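Long-range contacts in mitomycin biosynthesis 6-O-methyltransferase (Streptomyces lavendulae, PDB 3GWZ), which transfers the methyl group of S-adenosyl-L-methionine to the quinone hydroxyl of 6-demethylmitomycins A and B, giving mitomycins A and B: residues A[193-198]-A[352-358]; A[202-206]-A[225-229]; A[266-272]-A[293-298]; A[305-310]-A[333-339]. All coordinates share one frame; numbering follows the deposited sequence.

Contact 1 (A[193-198]-A[352-358])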
loop_
_atom_site.group_PDB
_atom_site.type_symbol
_atom_site.label_atom_id
_atom_site.label_comp_id
_atom_site.label_asym_id
_atom_site.label_seq_id
_atom_site.Cartn_x
_atom_site.Cartn_y
_atom_site.Cartn_z
ATOM N N GLN A 193 23.136 9.926 -3.799
ATOM C CA GLN A 193 23.932 10.762 -4.695
ATOM C C GLN A 193 25.160 11.311 -3.982
ATOM O O GLN A 193 26.268 11.261 -4.513
ATOM C CB GLN A 193 23.099 11.924 -5.255
ATOM C CG GLN A 193 22.043 11.519 -6.266
ATOM C CD GLN A 193 21.008 12.607 -6.499
ATOM O OE1 GLN A 193 21.022 13.651 -5.840
ATOM N NE2 GLN A 193 20.102 12.367 -7.439
ATOM N N VAL A 194 24.970 11.843 -2.778
ATOM C CA VAL A 194 26.102 12.394 -2.039
ATOM C C VAL A 194 27.141 11.318 -1.732
ATOM O O VAL A 194 28.348 11.529 -1.891
ATOM C CB VAL A 194 25.670 13.017 -0.701
ATOM C CG1 VAL A 194 26.889 13.373 0.115
ATOM C CG2 VAL A 194 24.785 14.242 -0.924
ATOM N N ALA A 195 26.663 10.167 -1.270
ATOM C CA ALA A 195 27.547 9.069 -0.885
ATOM C C ALA A 195 28.363 8.565 -2.076
ATOM O O ALA A 195 29.431 7.984 -1.909
ATOM C CB ALA A 195 26.729 7.922 -0.266
ATOM N N ALA A 196 27.857 8.793 -3.280
ATOM C CA ALA A 196 28.524 8.317 -4.481
ATOM C C ALA A 196 29.410 9.400 -5.086
ATOM O O ALA A 196 30.304 9.107 -5.877
ATOM C CB ALA A 196 27.496 7.832 -5.498
ATOM N N ALA A 197 29.161 10.650 -4.708
ATOM C CA ALA A 197 29.842 11.783 -5.336
ATOM C C ALA A 197 31.037 12.303 -4.543
ATOM O O ALA A 197 31.818 13.111 -5.045
ATOM C CB ALA A 197 28.853 12.916 -5.606
ATOM N N TYR A 198 31.185 11.846 -3.309
ATOM C CA TYR A 198 32.274 12.323 -2.470
ATOM C C TYR A 198 33.013 11.159 -1.835
ATOM O O TYR A 198 32.399 10.261 -1.256
ATOM C CB TYR A 198 31.757 13.268 -1.377
ATOM C CG TYR A 198 32.858 13.967 -0.610
ATOM C CD1 TYR A 198 33.403 15.160 -1.074
ATOM C CD2 TYR A 198 33.347 13.438 0.577
ATOM C CE1 TYR A 198 34.409 15.800 -0.385
ATOM C CE2 TYR A 198 34.349 14.066 1.272
ATOM C CZ TYR A 198 34.882 15.251 0.788
ATOM O OH TYR A 198 35.882 15.893 1.484
ATOM N N ARG A 352 36.604 23.302 -3.238
ATOM C CA ARG A 352 36.034 23.015 -4.546
ATOM C C ARG A 352 34.543 22.758 -4.413
ATOM O O ARG A 352 34.029 22.594 -3.307
ATOM C CB ARG A 352 36.729 21.814 -5.193
ATOM C CG ARG A 352 36.612 20.530 -4.401
ATOM C CD ARG A 352 37.628 19.504 -4.878
ATOM N NE ARG A 352 37.763 18.396 -3.938
ATOM C CZ ARG A 352 37.431 17.136 -4.205
ATOM N NH1 ARG A 352 36.947 16.814 -5.396
ATOM N NH2 ARG A 352 37.593 16.195 -3.282
ATOM N N SER A 353 33.846 22.746 -5.543
ATOM C CA SER A 353 32.430 22.419 -5.544
ATOM C C SER A 353 32.176 21.320 -6.559
ATOM O O SER A 353 32.695 21.360 -7.675
ATOM C CB SER A 353 31.565 23.653 -5.829
ATOM O OG SER A 353 31.553 23.975 -7.207
ATOM N N LEU A 354 31.385 20.334 -6.152
ATOM C CA LEU A 354 31.153 19.134 -6.944
ATOM C C LEU A 354 29.679 18.994 -7.301
ATOM O O LEU A 354 28.801 19.407 -6.535
ATOM C CB LEU A 354 31.604 17.904 -6.151
ATOM C CG LEU A 354 32.990 18.047 -5.525
ATOM C CD1 LEU A 354 33.175 17.105 -4.343
ATOM C CD2 LEU A 354 34.058 17.819 -6.587
ATOM N N PRO A 355 29.401 18.403 -8.469
ATOM C CA PRO A 355 28.018 18.170 -8.882
ATOM C C PRO A 355 27.409 17.059 -8.043
ATOM O O PRO A 355 28.117 16.186 -7.550
ATOM C CB PRO A 355 28.158 17.720 -10.338
ATOM C CG PRO A 355 29.517 17.141 -10.429
ATOM C CD PRO A 355 30.376 17.853 -9.425
ATOM N N CYS A 356 26.099 17.103 -7.869
ATOM C CA CYS A 356 25.423 16.104 -7.071
ATOM C C CYS A 356 24.060 15.828 -7.691
ATOM O O CYS A 356 23.089 16.533 -7.417
ATOM C CB CYS A 356 25.280 16.601 -5.633
ATOM S SG CYS A 356 24.706 15.355 -4.509
ATOM N N GLY A 357 23.994 14.798 -8.530
ATOM C CA GLY A 357 22.755 14.432 -9.190
ATOM C C GLY A 357 22.151 15.584 -9.969
ATOM O O GLY A 357 22.777 16.631 -10.131
ATOM N N ALA A 358 20.929 15.388 -10.453
ATOM C CA ALA A 358 20.236 16.416 -11.219
ATOM C C ALA A 358 19.761 17.551 -10.317
ATOM O O ALA A 358 19.713 17.407 -9.096
ATOM C CB ALA A 358 19.063 15.812 -11.977
#
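V194 and C356 make the buried apolar touch of this contact: CG2 of V194 lies 3.8 Å from SG of C356, and CB of Q193 flanks the same sulfur at 3.9 Å. The thiol reaches the helix because its chi1 of -171° sets SG opposite the backbone N. A second apolar pair joins Y198 and L354. CD1 of L354 comes to the edge of the tyrosine ring, near the ring plane, 3.8 Å from CD1 of Y198. The same methyl also lies over one face of the guanidinium group of R352, toward its rim. Contacts with the backbone make up a third group. The amide of Q193 lies against G357, with CD 3.7 Å from the glycine CA, and CB of A197 rests 3.9 Å from O of P355. The polar ends of Y198 and R352 are both held by E365, through a hydrogen bond to OH and a salt bridge to NE, so that phenol and guanidinium share one carboxylate. The end of helix 173-197 thus lies against the outermost strand, 348-355, whose neighbour 361-368 is the antiparallel strand of the class I methyltransferase sheet, order 3-2-1-4-5-7-6.

Contact 2 (A[202-206]-A[225-229])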
loop_
_atom_site.group_PDB
_atom_site.type_symbol
_atom_site.label_atom_id
_atom_site.label_comp_id
_atom_site.label_asym_id
_atom_site.label_seq_id
_atom_site.Cartn_x
_atom_site.Cartn_y
_atom_site.Cartn_z
ATOM N N GLY A 202 38.818 8.573 3.559
ATOM C CA GLY A 202 39.873 9.033 4.444
ATOM C C GLY A 202 39.378 9.443 5.817
ATOM O O GLY A 202 40.173 9.693 6.720
ATOM N N ALA A 203 38.063 9.512 5.983
ATOM C CA ALA A 203 37.500 10.011 7.232
ATOM C C ALA A 203 37.201 8.886 8.208
ATOM O O ALA A 203 36.678 7.838 7.823
ATOM C CB ALA A 203 36.236 10.830 6.961
ATOM N N ALA A 204 37.534 9.111 9.475
ATOM C CA ALA A 204 37.141 8.192 10.532
ATOM C C ALA A 204 35.823 8.622 11.184
ATOM O O ALA A 204 35.026 7.781 11.594
ATOM C CB ALA A 204 38.245 8.074 11.575
ATOM N N THR A 205 35.593 9.932 11.268
ATOM C CA THR A 205 34.386 10.452 11.907
ATOM C C THR A 205 33.695 11.496 11.050
ATOM O O THR A 205 34.348 12.309 10.397
ATOM C CB THR A 205 34.690 11.115 13.252
ATOM O OG1 THR A 205 35.686 12.124 13.059
ATOM C CG2 THR A 205 35.190 10.077 14.282
ATOM N N ALA A 206 32.365 11.475 11.083
ATOM C CA ALA A 206 31.540 12.443 10.359
ATOM C C ALA A 206 30.439 12.987 11.274
ATOM O O ALA A 206 29.929 12.280 12.149
ATOM C CB ALA A 206 30.929 11.787 9.141
ATOM N N PRO A 225 32.113 1.728 5.313
ATOM C CA PRO A 225 32.041 0.860 6.496
ATOM C C PRO A 225 32.953 1.240 7.666
ATOM O O PRO A 225 32.617 0.908 8.802
ATOM C CB PRO A 225 32.435 -0.518 5.946
ATOM C CG PRO A 225 32.095 -0.457 4.496
ATOM C CD PRO A 225 32.357 0.962 4.077
ATOM N N GLY A 226 34.078 1.902 7.418
ATOM C CA GLY A 226 34.963 2.267 8.515
ATOM C C GLY A 226 34.546 3.542 9.236
ATOM O O GLY A 226 35.073 3.885 10.292
ATOM N N LEU A 227 33.581 4.247 8.665
ATOM C CA LEU A 227 33.190 5.557 9.175
ATOM C C LEU A 227 32.260 5.459 10.384
ATOM O O LEU A 227 31.438 4.546 10.468
ATOM C CB LEU A 227 32.501 6.348 8.056
ATOM C CG LEU A 227 32.192 7.819 8.329
ATOM C CD1 LEU A 227 33.472 8.621 8.513
ATOM C CD2 LEU A 227 31.364 8.384 7.182
ATOM N N ARG A 228 32.391 6.392 11.325
ATOM C CA ARG A 228 31.385 6.520 12.369
ATOM C C ARG A 228 30.846 7.944 12.376
ATOM O O ARG A 228 31.524 8.874 11.945
ATOM C CB ARG A 228 31.924 6.116 13.741
ATOM C CG ARG A 228 32.659 7.193 14.490
ATOM C CD ARG A 228 32.909 6.749 15.929
ATOM N NE ARG A 228 33.709 7.719 16.671
ATOM C CZ ARG A 228 35.039 7.750 16.658
ATOM N NH1 ARG A 228 35.718 6.863 15.938
ATOM N NH2 ARG A 228 35.691 8.668 17.359
ATOM N N GLY A 229 29.625 8.115 12.857
ATOM C CA GLY A 229 28.962 9.396 12.694
ATOM C C GLY A 229 28.241 9.909 13.914
ATOM O O GLY A 229 28.023 9.177 14.883
#
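A203 meets L227 where two parallel strands of the Rossmann-like methyltransferase sheet begin, in the beta-alpha-beta unit of strand 205-209, helix 215-223 and strand 228-233. CB of A203 lies 3.9 Å from CD1 of L227, and CD1 of L227 also lies 3.4 Å from O of A203 and 3.6 Å from O of A204. The chi1 of -172° swings the leucine branches toward the neighbouring strand, while they also pack on V220 and L221. O of A204 then accepts the first backbone bond between the segments, from N of R228 at 3.0 Å, with the donor tilted 29° from the carbonyl plane. T205 pairs with R228, their side chains side by side on one face of the sheet, and CG2 of T205 stands over the centre of the guanidinium, 3.3 Å from CZ of R228. OG1 of T205 takes a hydrogen bond from N of D270, while CA of T205 makes a CA-H...O contact with O of R228. A206 closes the register opposite G229: its N gives a 2.9 Å bond to O of R228, its CB meets CD2 of L227 on the other face, and CA of G229 makes a CA-H...O contact with O of A206 at 3.1 Å.

Contact 3 (A[266-272]-A[293-298])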
loop_
_atom_site.group_PDB
_atom_site.type_symbol
_atom_site.label_atom_id
_atom_site.label_comp_id
_atom_site.label_asym_id
_atom_site.label_seq_id
_atom_site.Cartn_x
_atom_site.Cartn_y
_atom_site.Cartn_z
ATOM N N PRO A 266 29.635 19.339 17.643
ATOM C CA PRO A 266 30.626 18.399 18.185
ATOM C C PRO A 266 32.022 18.698 17.663
ATOM O O PRO A 266 32.223 18.867 16.457
ATOM C CB PRO A 266 30.156 17.045 17.653
ATOM C CG PRO A 266 28.684 17.215 17.466
ATOM C CD PRO A 266 28.479 18.648 17.054
ATOM N N ASP A 267 32.986 18.737 18.573
ATOM C CA ASP A 267 34.336 19.142 18.234
ATOM C C ASP A 267 35.188 18.008 17.644
ATOM O O ASP A 267 35.069 16.844 18.035
ATOM C CB ASP A 267 35.010 19.740 19.476
ATOM C CG ASP A 267 36.445 20.134 19.227
ATOM O OD1 ASP A 267 36.677 21.106 18.473
ATOM O OD2 ASP A 267 37.345 19.472 19.790
ATOM N N GLY A 268 36.036 18.365 16.683
ATOM C CA GLY A 268 37.092 17.485 16.218
ATOM C C GLY A 268 36.750 16.311 15.314
ATOM O O GLY A 268 37.462 15.311 15.326
ATOM N N ALA A 269 35.687 16.413 14.522
ATOM C CA ALA A 269 35.405 15.364 13.538
ATOM C C ALA A 269 36.195 15.599 12.253
ATOM O O ALA A 269 36.614 16.718 11.976
ATOM C CB ALA A 269 33.902 15.292 13.234
ATOM N N ASP A 270 36.377 14.545 11.463
ATOM C CA ASP A 270 37.058 14.647 10.175
ATOM C C ASP A 270 36.218 15.356 9.107
ATOM O O ASP A 270 36.734 16.136 8.302
ATOM C CB ASP A 270 37.438 13.253 9.668
ATOM C CG ASP A 270 38.500 12.585 10.531
ATOM O OD1 ASP A 270 39.340 13.312 11.104
ATOM O OD2 ASP A 270 38.494 11.339 10.630
ATOM N N VAL A 271 34.925 15.070 9.075
ATOM C CA VAL A 271 34.080 15.704 8.071
ATOM C C VAL A 271 32.763 16.156 8.691
ATOM O O VAL A 271 32.121 15.412 9.446
ATOM C CB VAL A 271 33.853 14.782 6.843
ATOM C CG1 VAL A 271 33.198 13.470 7.270
ATOM C CG2 VAL A 271 33.014 15.489 5.771
ATOM N N TYR A 272 32.387 17.399 8.402
ATOM C CA TYR A 272 31.094 17.919 8.818
ATOM C C TYR A 272 30.208 18.054 7.590
ATOM O O TYR A 272 30.678 18.436 6.517
ATOM C CB TYR A 272 31.260 19.275 9.508
ATOM C CG TYR A 272 31.971 19.150 10.837
ATOM C CD1 TYR A 272 31.252 19.046 12.017
ATOM C CD2 TYR A 272 33.361 19.092 10.902
ATOM C CE1 TYR A 272 31.890 18.899 13.234
ATOM C CE2 TYR A 272 34.015 18.955 12.119
ATOM C CZ TYR A 272 33.280 18.855 13.277
ATOM O OH TYR A 272 33.921 18.718 14.492
ATOM N N ILE A 293 30.952 26.063 13.532
ATOM C CA ILE A 293 31.506 24.908 12.840
ATOM C C ILE A 293 33.015 25.081 12.692
ATOM O O ILE A 293 33.783 24.183 13.013
ATOM C CB ILE A 293 30.865 24.705 11.450
ATOM C CG1 ILE A 293 29.384 24.350 11.600
ATOM C CG2 ILE A 293 31.592 23.618 10.673
ATOM C CD1 ILE A 293 28.632 24.377 10.278
ATOM N N ALA A 294 33.437 26.250 12.225
ATOM C CA ALA A 294 34.862 26.525 12.063
ATOM C C ALA A 294 35.656 26.244 13.346
ATOM O O ALA A 294 36.757 25.693 13.297
ATOM C CB ALA A 294 35.075 27.975 11.602
ATOM N N THR A 295 35.089 26.636 14.481
ATOM C CA THR A 295 35.726 26.445 15.782
ATOM C C THR A 295 35.929 24.966 16.100
ATOM O O THR A 295 36.927 24.577 16.715
ATOM C CB THR A 295 34.888 27.103 16.895
ATOM O OG1 THR A 295 34.893 28.526 16.713
ATOM C CG2 THR A 295 35.450 26.773 18.270
ATOM N N ALA A 296 34.985 24.142 15.656
ATOM C CA ALA A 296 34.994 22.717 15.965
ATOM C C ALA A 296 35.923 21.940 15.037
ATOM O O ALA A 296 36.247 20.781 15.297
ATOM C CB ALA A 296 33.576 22.145 15.877
HETATM N N MSE A 297 36.337 22.571 13.946
HETATM C CA MSE A 297 37.097 21.867 12.922
HETATM C C MSE A 297 38.585 21.750 13.254
HETATM O O MSE A 297 39.188 22.672 13.807
HETATM C CB MSE A 297 36.916 22.539 11.560
HETATM C CG MSE A 297 35.516 22.347 10.981
HETATM SE SE MSE A 297 35.199 23.396 9.380
HETATM C CE MSE A 297 36.411 22.455 8.189
ATOM N N LYS A 298 39.164 20.603 12.914
ATOM C CA LYS A 298 40.610 20.440 12.957
ATOM C C LYS A 298 41.193 21.001 11.670
ATOM O O LYS A 298 40.498 21.094 10.657
ATOM C CB LYS A 298 40.981 18.960 13.089
ATOM C CG LYS A 298 40.436 18.297 14.336
ATOM C CD LYS A 298 40.827 16.830 14.396
ATOM C CE LYS A 298 40.376 16.080 13.157
ATOM N NZ LYS A 298 40.466 14.605 13.343
#
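Y272 reaches from its strand toward A296 at the end of helix 283-296, and its side chain can be followed outward. CB sets out toward the helix, and chi1 of -68° places CG anti to the carbonyl carbon. The ring has two apolar neighbours on one side of its plane: CG has CG2 of I293 at 4.5 Å, a loose approach, whereas CD2 and CE2 both lie 3.9 Å from CG of the selenomethionine M297, the two side chains running antiparallel alongside each other. At the tip, OH lies 3.7 Å from CB of A296 and closes the loop 266-272 on itself. It donates to O of P266 at 2.6 Å, in the carbonyl plane, and accepts from N of A269 at 2.9 Å along a nearly straight N-H. The preceding amide, N of G268, gives its hydrogen across to O of A296 (2.8 Å, 163°). K298 follows, bent at chi3, passing along G268 to bring NZ within 2.8 Å of OD1 of D270; the other oxygen of that carboxylate accepts from N of A204. The contact joins the first strand and the helix of the unit 271-275, 283-296, 302-308. Chemically, the phenol, donor and acceptor at once, has its hydroxyl rotation fixed and braces the loop internally, while the G268-A296 bond and the D270-K298 salt bridge tie it to the helix end; the carboxylate is probably kept ionised by the lysine beside it.

Contact 4 (A[305-310]-A[333-339])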
loop_
_atom_site.group_PDB
_atom_site.type_symbol
_atom_site.label_atom_id
_atom_site.label_comp_id
_atom_site.label_asym_id
_atom_site.label_seq_id
_atom_site.Cartn_x
_atom_site.Cartn_y
_atom_site.Cartn_z
ATOM N N VAL A 305 29.130 21.842 2.603
ATOM C CA VAL A 305 27.861 22.521 2.517
ATOM C C VAL A 305 27.138 21.949 1.300
ATOM O O VAL A 305 27.607 22.066 0.176
ATOM C CB VAL A 305 28.031 24.047 2.395
ATOM C CG1 VAL A 305 26.689 24.689 2.043
ATOM C CG2 VAL A 305 28.556 24.615 3.702
ATOM N N ILE A 306 26.011 21.290 1.536
ATOM C CA ILE A 306 25.282 20.636 0.460
ATOM C C ILE A 306 23.952 21.348 0.269
ATOM O O ILE A 306 23.058 21.249 1.104
ATOM C CB ILE A 306 25.082 19.141 0.772
ATOM C CG1 ILE A 306 26.451 18.492 1.027
ATOM C CG2 ILE A 306 24.346 18.440 -0.367
ATOM C CD1 ILE A 306 26.382 17.096 1.624
ATOM N N ASP A 307 23.830 22.105 -0.810
ATOM C CA ASP A 307 22.618 22.904 -0.964
ATOM C C ASP A 307 22.331 23.246 -2.416
ATOM O O ASP A 307 23.095 22.890 -3.319
ATOM C CB ASP A 307 22.683 24.171 -0.092
ATOM C CG ASP A 307 21.431 24.357 0.768
ATOM O OD1 ASP A 307 20.323 24.040 0.280
ATOM O OD2 ASP A 307 21.550 24.815 1.932
ATOM N N ASN A 308 21.197 23.901 -2.631
ATOM C CA ASN A 308 20.816 24.353 -3.952
ATOM C C ASN A 308 21.636 25.598 -4.261
ATOM O O ASN A 308 21.621 26.553 -3.490
ATOM C CB ASN A 308 19.313 24.652 -3.983
ATOM C CG ASN A 308 18.470 23.469 -3.505
ATOM O OD1 ASN A 308 18.728 22.326 -3.873
ATOM N ND2 ASN A 308 17.464 23.742 -2.678
ATOM N N LEU A 309 22.380 25.584 -5.358
ATOM C CA LEU A 309 23.156 26.763 -5.727
ATOM C C LEU A 309 22.537 27.488 -6.909
ATOM O O LEU A 309 22.163 26.867 -7.900
ATOM C CB LEU A 309 24.616 26.409 -6.031
ATOM C CG LEU A 309 25.579 26.631 -4.857
ATOM C CD1 LEU A 309 25.116 25.857 -3.647
ATOM C CD2 LEU A 309 26.994 26.240 -5.230
ATOM N N ILE A 310 22.441 28.807 -6.789
ATOM C CA ILE A 310 21.947 29.659 -7.863
ATOM C C ILE A 310 23.081 29.977 -8.826
ATOM O O ILE A 310 24.100 30.548 -8.425
ATOM C CB ILE A 310 21.440 30.994 -7.307
ATOM C CG1 ILE A 310 20.266 30.757 -6.355
ATOM C CG2 ILE A 310 21.080 31.961 -8.454
ATOM C CD1 ILE A 310 19.072 30.132 -7.035
ATOM N N GLU A 333 17.898 30.874 -1.426
ATOM C CA GLU A 333 18.991 30.152 -2.067
ATOM C C GLU A 333 20.086 31.150 -2.368
ATOM O O GLU A 333 19.816 32.345 -2.554
ATOM C CB GLU A 333 18.522 29.479 -3.364
ATOM C CG GLU A 333 17.281 28.598 -3.214
ATOM C CD GLU A 333 17.550 27.284 -2.482
ATOM O OE1 GLU A 333 18.581 27.176 -1.780
ATOM O OE2 GLU A 333 16.716 26.355 -2.602
ATOM N N ARG A 334 21.321 30.659 -2.422
ATOM C CA ARG A 334 22.478 31.508 -2.650
ATOM C C ARG A 334 23.337 30.964 -3.796
ATOM O O ARG A 334 23.275 29.772 -4.116
ATOM C CB ARG A 334 23.325 31.588 -1.376
ATOM C CG ARG A 334 22.749 32.491 -0.276
ATOM C CD ARG A 334 23.546 32.303 1.017
ATOM N NE ARG A 334 23.025 33.107 2.113
ATOM C CZ ARG A 334 22.232 32.641 3.074
ATOM N NH1 ARG A 334 21.868 31.356 3.084
ATOM N NH2 ARG A 334 21.816 33.459 4.035
ATOM N N SER A 335 24.119 31.848 -4.410
ATOM C CA SER A 335 25.142 31.449 -5.376
ATOM C C SER A 335 26.386 31.011 -4.612
ATOM O O SER A 335 26.504 31.267 -3.415
ATOM C CB SER A 335 25.503 32.623 -6.287
ATOM O OG SER A 335 26.275 33.581 -5.583
ATOM N N GLU A 336 27.318 30.352 -5.292
ATOM C CA GLU A 336 28.557 29.959 -4.628
ATOM C C GLU A 336 29.327 31.173 -4.099
ATOM O O GLU A 336 29.895 31.116 -3.023
ATOM C CB GLU A 336 29.442 29.115 -5.552
ATOM C CG GLU A 336 30.681 28.560 -4.873
ATOM C CD GLU A 336 31.501 27.644 -5.776
ATOM O OE1 GLU A 336 30.907 26.832 -6.521
ATOM O OE2 GLU A 336 32.745 27.736 -5.729
ATOM N N SER A 337 29.334 32.271 -4.852
ATOM C CA SER A 337 30.060 33.465 -4.423
ATOM C C SER A 337 29.421 34.092 -3.191
ATOM O O SER A 337 30.109 34.628 -2.319
ATOM C CB SER A 337 30.162 34.498 -5.552
ATOM O OG SER A 337 28.889 34.982 -5.935
ATOM N N GLU A 338 28.099 34.033 -3.114
ATOM C CA GLU A 338 27.419 34.477 -1.904
ATOM C C GLU A 338 27.805 33.623 -0.695
ATOM O O GLU A 338 28.076 34.152 0.387
ATOM C CB GLU A 338 25.900 34.529 -2.128
ATOM C CG GLU A 338 25.483 35.794 -2.878
ATOM C CD GLU A 338 24.071 35.733 -3.437
ATOM O OE1 GLU A 338 23.498 34.628 -3.528
ATOM O OE2 GLU A 338 23.538 36.800 -3.793
ATOM N N PHE A 339 27.847 32.303 -0.869
ATOM C CA PHE A 339 28.286 31.441 0.219
ATOM C C PHE A 339 29.740 31.768 0.590
ATOM O O PHE A 339 30.082 31.864 1.770
ATOM C CB PHE A 339 28.172 29.959 -0.154
ATOM C CG PHE A 339 26.844 29.339 0.189
ATOM C CD1 PHE A 339 26.366 29.357 1.492
ATOM C CD2 PHE A 339 26.081 28.723 -0.792
ATOM C CE1 PHE A 339 25.137 28.784 1.803
ATOM C CE2 PHE A 339 24.857 28.141 -0.483
ATOM C CZ PHE A 339 24.390 28.171 0.814
HETATM O O HOH W 1 21.191 27.747 -1.371
HETATM O O HOH W 2 26.722 29.654 -8.097
#
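I310 and R334 join the two backbones through a hydrogen bond from N of I310 to O of R334 (3.0 Å, 171°), with the donor well above the carbonyl plane. CA of L309 adds a CA-H...O contact to the same oxygen, and CA of S335 makes another with O of I310. Two waters fill out the backbone link. One donates to OE1 of E333 while accepting from N of R334, and its approach to O of N308 is unusually short; the other joins O of I310 to N of E336. S335 is the N-cap of helix 336-344, and its own N bonds to OE1 of E338. Segment 305-310 meets this helix at the C-terminal edge of the parallel strands of the Rossmann-like fold, where class I methyltransferases commonly build their active sites. N308, a substrate-binding residue, gives its ND2 hydrogen to OE2 of E333 at 2.7 Å, on the syn side and 30° out of the carboxylate plane; amide and carboxylate are turned 74° apart. E333, bent at chi2, folds its carboxylate back over CB of N308, and its OE1 is also hydrogen-bonded to ND1 of H279, the inferred proton acceptor. D307 holds H276 through OD1. Apolar groups fill the rest: CG1 of I310 packs 3.7 Å from CB of E333, while L309 divides its branches, CD1 going to CE2 of F339 at 3.9 Å and CD2 to CB of E336 at 3.8 Å. One face of the F339 ring is approached by CG1 of V305, 4.3 Å from CZ.

How the contacts relate
From the N terminus, the chain leaves helix 173-197, whose end opens contact 1, and runs through a short loop into strand 205-209. Contact 2 closes the first short loop there, around helix 215-223. Contact 3 then closes a second around helix 283-296, and contact 4 a third that includes helix 316-329. These three stand in series, none crossing another, and all nest inside the long loop that contact 1 closes when strand 348-355 returns. Contacts 2 and 3 touch on adjacent strands through T205 and D270, and contacts 1 and 4 through S353 and E336. Contact 2 joins neighbouring strands; the others join strands of the same mixed sheet to helices or helix ends.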